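Local coordinates for protein putative isochorismatase (Burkholderia xenovorans, PDB 3OQP) that probably acts as a hydrolase of the isochorismatase family, whose members resemble nicotinamidases, though its substrate is not established, at residues A[37-42]-A[77-82]; A[92-96]-A[125-130]; A[170-176]-A[192-197]. One frame throughout, in Å; residues are numbered along the deposited sequence. Where two conformers were deposited one is given.

Interaction 1. Residues A[37-42]-A[77-82]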
# COMPACT_ATOMS: atom_id res chain seq x y z
N ILE A 37 21.09 -1.54 5.93
CA ILE A 37 20.64 -0.20 6.44
C ILE A 37 21.90 0.58 6.81
O ILE A 37 22.04 1.76 6.44
CB ILE A 37 19.63 -0.29 7.64
CG1 ILE A 37 18.26 -0.78 7.13
CG2 ILE A 37 19.42 1.05 8.34
CD1 ILE A 37 17.37 -1.42 8.16
N ALA A 38 22.78 -0.04 7.59
CA ALA A 38 24.00 0.65 8.04
C ALA A 38 24.86 1.05 6.84
O ALA A 38 25.43 2.11 6.81
CB ALA A 38 24.80 -0.25 9.00
N ARG A 39 25.03 0.15 5.86
CA ARG A 39 25.82 0.48 4.65
C ARG A 39 25.18 1.63 3.91
O ARG A 39 25.88 2.54 3.50
CB ARG A 39 25.96 -0.71 3.72
CG ARG A 39 26.83 -1.84 4.20
CD ARG A 39 27.29 -2.75 3.06
NE ARG A 39 26.21 -3.34 2.41
CZ ARG A 39 26.01 -3.38 1.09
NH1 ARG A 39 26.79 -2.79 0.21
NH2 ARG A 39 24.97 -4.03 0.69
N ALA A 40 23.86 1.60 3.78
CA ALA A 40 23.18 2.68 3.07
C ALA A 40 23.36 4.04 3.78
O ALA A 40 23.67 5.03 3.12
CB ALA A 40 21.68 2.38 2.93
N MSE A 41 23.29 4.02 5.11
CA MSE A 41 23.50 5.23 5.90
C MSE A 41 24.95 5.73 5.75
O MSE A 41 25.18 6.91 5.56
CB MSE A 41 23.21 4.98 7.38
CG MSE A 41 21.69 4.77 7.65
SE MSE A 41 21.32 4.40 9.42
CE MSE A 41 21.65 5.99 10.10
N ASP A 42 25.93 4.82 5.79
CA ASP A 42 27.32 5.22 5.68
C ASP A 42 27.62 5.74 4.30
O ASP A 42 28.37 6.70 4.13
CB ASP A 42 28.22 4.04 6.02
CG ASP A 42 28.20 3.69 7.47
OD1 ASP A 42 27.75 4.50 8.32
OD2 ASP A 42 28.62 2.54 7.85
N VAL A 77 22.29 0.31 15.23
CA VAL A 77 22.69 0.68 13.87
C VAL A 77 22.36 2.14 13.53
O VAL A 77 23.11 2.83 12.85
CB VAL A 77 22.04 -0.24 12.77
CG1 VAL A 77 22.00 0.46 11.44
CG2 VAL A 77 22.81 -1.52 12.62
N VAL A 78 21.19 2.57 13.99
CA VAL A 78 20.80 3.96 13.86
C VAL A 78 21.44 4.81 14.91
O VAL A 78 22.07 5.81 14.61
CB VAL A 78 19.26 4.14 13.98
CG1 VAL A 78 18.91 5.64 14.05
CG2 VAL A 78 18.60 3.46 12.81
N SER A 79 21.31 4.38 16.16
CA SER A 79 21.61 5.31 17.26
C SER A 79 23.09 5.67 17.33
O SER A 79 23.44 6.74 17.86
CB SER A 79 21.10 4.76 18.58
OG SER A 79 21.88 3.66 19.01
N GLU A 80 23.96 4.80 16.83
CA GLU A 80 25.38 5.13 16.87
C GLU A 80 25.88 5.85 15.62
O GLU A 80 27.09 6.07 15.46
CB GLU A 80 26.18 3.90 17.18
CG GLU A 80 25.73 3.24 18.50
CD GLU A 80 25.75 4.19 19.69
OE1 GLU A 80 26.83 4.79 19.94
OE2 GLU A 80 24.68 4.34 20.36
N ARG A 81 24.95 6.26 14.75
CA ARG A 81 25.31 6.99 13.53
C ARG A 81 24.74 8.40 13.51
O ARG A 81 23.76 8.69 14.21
CB ARG A 81 24.78 6.24 12.31
CG ARG A 81 25.60 4.99 11.98
CD ARG A 81 25.13 4.22 10.74
NE ARG A 81 26.17 3.29 10.31
CZ ARG A 81 26.51 2.20 10.96
NH1 ARG A 81 25.80 1.72 11.98
NH2 ARG A 81 27.50 1.49 10.50
N ALA A 82 25.35 9.24 12.67
CA ALA A 82 24.86 10.59 12.44
C ALA A 82 23.57 10.56 11.64
O ALA A 82 23.20 9.53 11.03
CB ALA A 82 25.89 11.39 11.70

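Interaction 2. Residues A[92-96]-A[125-130]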
# COMPACT_ATOMS: atom_id res chain seq x y z
N PRO A 92 1.23 4.81 10.31
CA PRO A 92 2.14 4.17 9.37
C PRO A 92 2.98 5.12 8.51
O PRO A 92 4.21 4.99 8.46
CB PRO A 92 1.21 3.26 8.54
CG PRO A 92 0.07 3.00 9.53
CD PRO A 92 -0.13 4.26 10.27
N SER A 93 2.34 6.14 7.96
CA SER A 93 3.06 7.06 7.09
C SER A 93 3.87 8.10 7.89
O SER A 93 3.39 8.72 8.83
CB SER A 93 2.10 7.84 6.22
OG SER A 93 2.82 8.85 5.50
N ALA A 94 5.13 8.29 7.48
CA ALA A 94 6.04 9.27 8.04
C ALA A 94 5.70 10.69 7.60
O ALA A 94 6.21 11.64 8.18
CB ALA A 94 7.47 8.95 7.66
N PHE A 95 4.75 10.86 6.67
CA PHE A 95 4.35 12.20 6.23
C PHE A 95 3.22 12.83 7.00
O PHE A 95 3.22 14.03 7.16
CB PHE A 95 3.92 12.13 4.75
CG PHE A 95 5.06 12.01 3.75
CD1 PHE A 95 5.75 13.14 3.35
CD2 PHE A 95 5.45 10.80 3.24
CE1 PHE A 95 6.78 13.07 2.43
CE2 PHE A 95 6.50 10.70 2.31
CZ PHE A 95 7.15 11.81 1.90
N THR A 96 2.23 12.04 7.37
CA THR A 96 0.99 12.62 7.89
C THR A 96 1.15 13.43 9.15
O THR A 96 1.51 12.92 10.17
CB THR A 96 -0.09 11.56 8.12
OG1 THR A 96 -0.23 10.79 6.92
CG2 THR A 96 -1.44 12.13 8.59
N SER A 125 3.09 2.74 3.27
CA SER A 125 2.27 3.93 3.51
C SER A 125 3.02 5.20 3.16
O SER A 125 2.49 6.12 2.51
CB SER A 125 1.82 3.93 4.97
OG SER A 125 0.89 2.90 5.24
N THR A 126 4.27 5.26 3.59
CA THR A 126 5.11 6.40 3.36
C THR A 126 5.34 6.57 1.85
O THR A 126 5.24 7.71 1.31
CB THR A 126 6.44 6.27 4.11
OG1 THR A 126 6.17 6.22 5.52
CG2 THR A 126 7.39 7.41 3.85
N ILE A 127 5.61 5.47 1.14
CA ILE A 127 5.79 5.50 -0.30
C ILE A 127 4.52 5.96 -1.02
O ILE A 127 4.59 6.77 -1.96
CB ILE A 127 6.19 4.10 -0.79
CG1 ILE A 127 7.61 3.83 -0.26
CG2 ILE A 127 6.09 3.98 -2.31
CD1 ILE A 127 8.06 2.35 -0.49
N ASN A 128 3.34 5.50 -0.59
CA ASN A 128 2.09 5.87 -1.23
C ASN A 128 1.90 7.38 -1.18
O ASN A 128 1.57 8.01 -2.19
CB ASN A 128 0.88 5.20 -0.55
CG ASN A 128 -0.46 5.56 -1.22
OD1 ASN A 128 -0.55 5.30 -2.38
ND2 ASN A 128 -1.46 6.19 -0.51
N HIS A 129 2.17 7.98 -0.02
CA HIS A 129 2.07 9.42 0.13
C HIS A 129 3.09 10.11 -0.78
O HIS A 129 2.77 11.08 -1.48
CB HIS A 129 2.24 9.83 1.59
CG HIS A 129 0.98 9.73 2.38
ND1 HIS A 129 0.97 9.36 3.71
CD2 HIS A 129 -0.30 10.06 2.08
CE1 HIS A 129 -0.27 9.41 4.16
NE2 HIS A 129 -1.06 9.85 3.20
N ALA A 130 4.33 9.65 -0.73
CA ALA A 130 5.38 10.26 -1.55
C ALA A 130 5.05 10.29 -3.03
O ALA A 130 5.17 11.34 -3.68
CB ALA A 130 6.75 9.56 -1.34

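Interaction 3. Residues A[170-176]-A[192-197]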
# COMPACT_ATOMS: atom_id res chain seq x y z
N GLN A 170 7.64 -2.29 -7.59
CA GLN A 170 8.38 -2.19 -8.87
C GLN A 170 7.46 -1.92 -10.04
O GLN A 170 7.86 -1.26 -11.01
CB GLN A 170 9.28 -3.39 -9.08
CG GLN A 170 10.09 -3.36 -10.34
CD GLN A 170 11.15 -2.29 -10.39
OE1 GLN A 170 11.43 -1.66 -9.39
NE2 GLN A 170 11.76 -2.08 -11.54
N SER A 171 6.25 -2.42 -9.98
CA SER A 171 5.29 -2.27 -11.10
C SER A 171 4.79 -0.85 -11.27
O SER A 171 4.26 -0.55 -12.36
CB SER A 171 4.06 -3.16 -10.95
OG SER A 171 3.22 -2.67 -9.90
N ARG A 172 4.88 0.01 -10.26
CA ARG A 172 4.22 1.28 -10.34
C ARG A 172 4.75 2.36 -9.41
O ARG A 172 4.71 3.54 -9.79
CB ARG A 172 2.72 1.05 -10.05
CG ARG A 172 1.88 2.32 -9.98
CD ARG A 172 1.82 2.97 -11.38
NE ARG A 172 1.12 4.27 -11.42
CZ ARG A 172 1.66 5.45 -11.09
NH1 ARG A 172 2.89 5.56 -10.59
NH2 ARG A 172 0.95 6.56 -11.24
N PHE A 173 5.16 2.01 -8.18
CA PHE A 173 5.37 3.01 -7.17
C PHE A 173 6.82 3.43 -6.92
O PHE A 173 7.06 4.54 -6.47
CB PHE A 173 4.76 2.53 -5.84
CG PHE A 173 3.27 2.31 -5.91
CD1 PHE A 173 2.44 3.36 -5.71
CD2 PHE A 173 2.70 1.09 -6.27
CE1 PHE A 173 1.06 3.21 -5.82
CE2 PHE A 173 1.36 0.93 -6.36
CZ PHE A 173 0.53 2.00 -6.14
N ALA A 174 7.78 2.57 -7.16
CA ALA A 174 9.15 2.81 -6.75
C ALA A 174 10.09 2.06 -7.65
O ALA A 174 9.70 1.05 -8.31
CB ALA A 174 9.36 2.33 -5.29
N ALA A 175 11.34 2.52 -7.72
CA ALA A 175 12.43 1.72 -8.24
C ALA A 175 12.94 0.87 -7.10
O ALA A 175 13.48 1.38 -6.12
CB ALA A 175 13.55 2.58 -8.76
N VAL A 176 12.76 -0.45 -7.30
CA VAL A 176 13.16 -1.47 -6.31
C VAL A 176 14.55 -1.96 -6.65
O VAL A 176 14.80 -2.36 -7.80
CB VAL A 176 12.16 -2.61 -6.27
CG1 VAL A 176 12.61 -3.75 -5.29
CG2 VAL A 176 10.73 -2.11 -5.93
N LEU A 192 17.52 4.90 -10.71
CA LEU A 192 17.31 3.47 -10.75
C LEU A 192 16.09 3.20 -11.64
O LEU A 192 15.22 4.05 -11.77
CB LEU A 192 17.10 2.94 -9.31
CG LEU A 192 18.36 2.88 -8.45
CD1 LEU A 192 17.98 2.63 -7.04
CD2 LEU A 192 19.36 1.81 -8.95
N ALA A 193 16.02 2.00 -12.20
CA ALA A 193 14.96 1.62 -13.13
C ALA A 193 13.62 1.31 -12.46
O ALA A 193 13.59 0.59 -11.48
CB ALA A 193 15.42 0.37 -13.90
N ARG A 194 12.55 1.87 -13.02
CA ARG A 194 11.17 1.64 -12.60
C ARG A 194 10.45 0.78 -13.61
O ARG A 194 10.62 0.97 -14.84
CB ARG A 194 10.43 2.97 -12.43
CG ARG A 194 10.97 3.71 -11.27
CD ARG A 194 10.46 5.15 -11.04
NE ARG A 194 11.04 5.66 -9.78
CZ ARG A 194 12.30 6.05 -9.67
NH1 ARG A 194 13.15 6.03 -10.70
NH2 ARG A 194 12.78 6.39 -8.51
N GLY A 195 9.63 -0.15 -13.14
CA GLY A 195 8.80 -0.95 -14.00
C GLY A 195 7.47 -0.27 -14.28
O GLY A 195 7.22 0.89 -13.91
N ASN A 196 6.56 -1.02 -14.87
CA ASN A 196 5.24 -0.50 -15.17
C ASN A 196 4.25 -1.64 -15.21
O ASN A 196 4.60 -2.81 -15.28
CB ASN A 196 5.21 0.35 -16.44
CG ASN A 196 5.48 -0.45 -17.68
OD1 ASN A 196 4.55 -1.04 -18.24
ND2 ASN A 196 6.74 -0.50 -18.10
N ILE A 197 2.98 -1.32 -15.05
CA ILE A 197 1.95 -2.34 -14.84
C ILE A 197 1.73 -3.21 -16.04
O ILE A 197 1.63 -4.43 -15.91
CB ILE A 197 0.63 -1.63 -14.42
CG1 ILE A 197 0.77 -1.12 -12.99
CG2 ILE A 197 -0.59 -2.55 -14.47
CD1 ILE A 197 -0.39 -0.22 -12.45
O HOH W 1 8.63 6.41 -7.96
O HOH W 2 15.40 -0.74 -9.98

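Interaction 1. Residues A[37-42]-A[77-82]
Arg81 lays one face of its guanidinium over the methyl of Ala38, whose CB sits 3.4 Å above the plane and over its centre. The same group works along its edge as well. It grips Asp42 side-on with two nitrogens, NE reaching OD1 at 2.8 Å and NH2 reaching OD2 at 3.1 Å, the second bond nearly straight at 169°. Both oxygens lie close to the guanidinium plane, but the carboxylate is twisted 35° against it: OD1 is met from above the carboxylate plane, OD2 on its syn side. A third bond, from Arg81 NH1 to Val77 O (3.0 Å), runs back to the short helix 76-79 that precedes the arginine and arrives in the carbonyl plane on a lone pair. Three nitrogens are thus used in one plane, which fixes the rotation of the group and holds it flat over Ala38. The side chain is extended from CG to NE, and this carries the charged end along Met41, present as selenomethionine, to Asp42. Beneath it the Met41 chain runs straight through chi2 and then bends at chi3 (71°), placing CE 3.8 Å from Arg81 CB, while SE packs near CG2 of Val78 in one of that residue's two conformers. Val77, in one of its two conformers, points CG1 at the helix, against Ala38 CB and Ile37 CG2. Deeper in, Met41 and Ile37 pack on strand 7-12, and Met41 and Val78 on Ile53 of strand 51-56. Apolar side chains therefore face the sheet, and the salt bridge closes the outer margin. Such layering is characteristic of the three-layer alpha/beta fold of isochorismatase-like hydrolases, here where helix 30-47 and the short helix 76-79 lie side by side on the parallel sheet.

Interaction 2. Residues A[92-96]-A[125-130]
Ser125 and Pro92 meet at the start of the contact, Ser125 OG lying against the proline CB in one of the serine's two conformers, in which this hydroxyl bonds to Asn121 O and to Asn128 of the second subunit. One residue on, Thr126 turns OG1 beside its own backbone N (chi1 -62°), where it accepts the N-H of Ala94 at 3.0 Å and 168°. The same oxygen also bonds to the backbone carbonyl O of residue 122, the cysteine oxidised to 3-sulfinoalanine. Thr126 CG2 packs 3.7 Å from Phe95 CE2, and Thr126 O comes to the edge of the Phe95 ring, near its plane. A turn later His129 brings ND1 to Ser93 OG at 2.6 Å, with the hydroxyl at the edge of the imidazole. Ser93 OG also takes the N-H of Phe95 in an ST turn, and is thereby held from two directions. His129 CB and Phe95 CD2 approach to 3.7 Å as the two side chains run antiparallel alongside each other. Ala130 finishes the walk with CB 3.8 Å from Phe95 CE2, in an apolar patch that Leu112 and Leu135 continue. His129 also meets His129 and His132 of the second subunit. The chemistry implies a loop fastened to the helix by two hydroxyl bonds and by the Phe95 ring packed against Thr126, His129 and Ala130, close to both the modified cysteine and the dimer interface.

Interaction 3. Residues A[170-176]-A[192-197]
Gln170 reaches across to the 192-197 loop, and its amide ties the loop to the start of strand 175-177: NE2 donates to Ala193 O at 3.2 Å, while OE1 accepts the N-H of Val176 at 2.8 Å, almost in line with its C=O. The bend at chi2 (68°) folds the amide back over the turn that leads from helix 158-173 into strand 175-177. Ala193 O is approached from above its carbonyl plane, and a water that also bonds to Val176 O donates to it. Beside this amide, packing is close. Ala175 points its methyl at the loop, with CB 3.6 Å from Leu192 CB and 3.4 Å from Ala193 O. Arg194 spreads its guanidinium over the same methyl, Ala175 CB standing 3.8 Å above the plane and over its centre. Farther along, the backbones approach closely through Gly195, whose N makes a weak bond to Gln170 O, and Asn196 CA lies 3.0 Å from Ser171 O in a CA-H...O contact. The outer side is looser. Ile197 crosses Arg172 obliquely, with apolar contacts of CD1 and CG1 to the Arg172 methylenes, CD1 staying 4.0 Å from Arg172 CD. Asn196 turns away as the N-cap of helix 197-208, where its OD1 receives Ala199 N. On the Arg194 side a second water bridges NE to Phe173 O, while NH2 bonds to Val137 O of the neighbouring strand 136-140. Gln170 and Arg172 also pack against the second subunit. Chemically, the loop is tied to the helix-to-strand turn and to strand 136-140 by backbone carbonyls met by the Gln170 amide, Arg194 and two waters; apolar packing centres on Ala175, with Leu192 and the Arg194 chain, and is thinner at Ile197 on Arg172.

Interaction 2 is the buried contact of the three; interactions 1 and 3 are partly buried, farther from the centre of the chain. Interaction 1 lies across that centre from the other two and joins helix 30-47 to helix 76-79 and the loop after it, with a salt bridge at its margin and no part in the dimer. Interactions 2 and 3 have centres about 17 Å apart and touch where Ile127 CG2 meets Phe173 CB at 4.0 Å; both also reach the second subunit. Their chemistry differs with place: a charged pair over apolar side chains in 37-42/77-82, hydroxyl, backbone N-H and imidazole bonds in 92-96/125-130, and carbonyls met by amide, arginine and waters in 170-176/192-197.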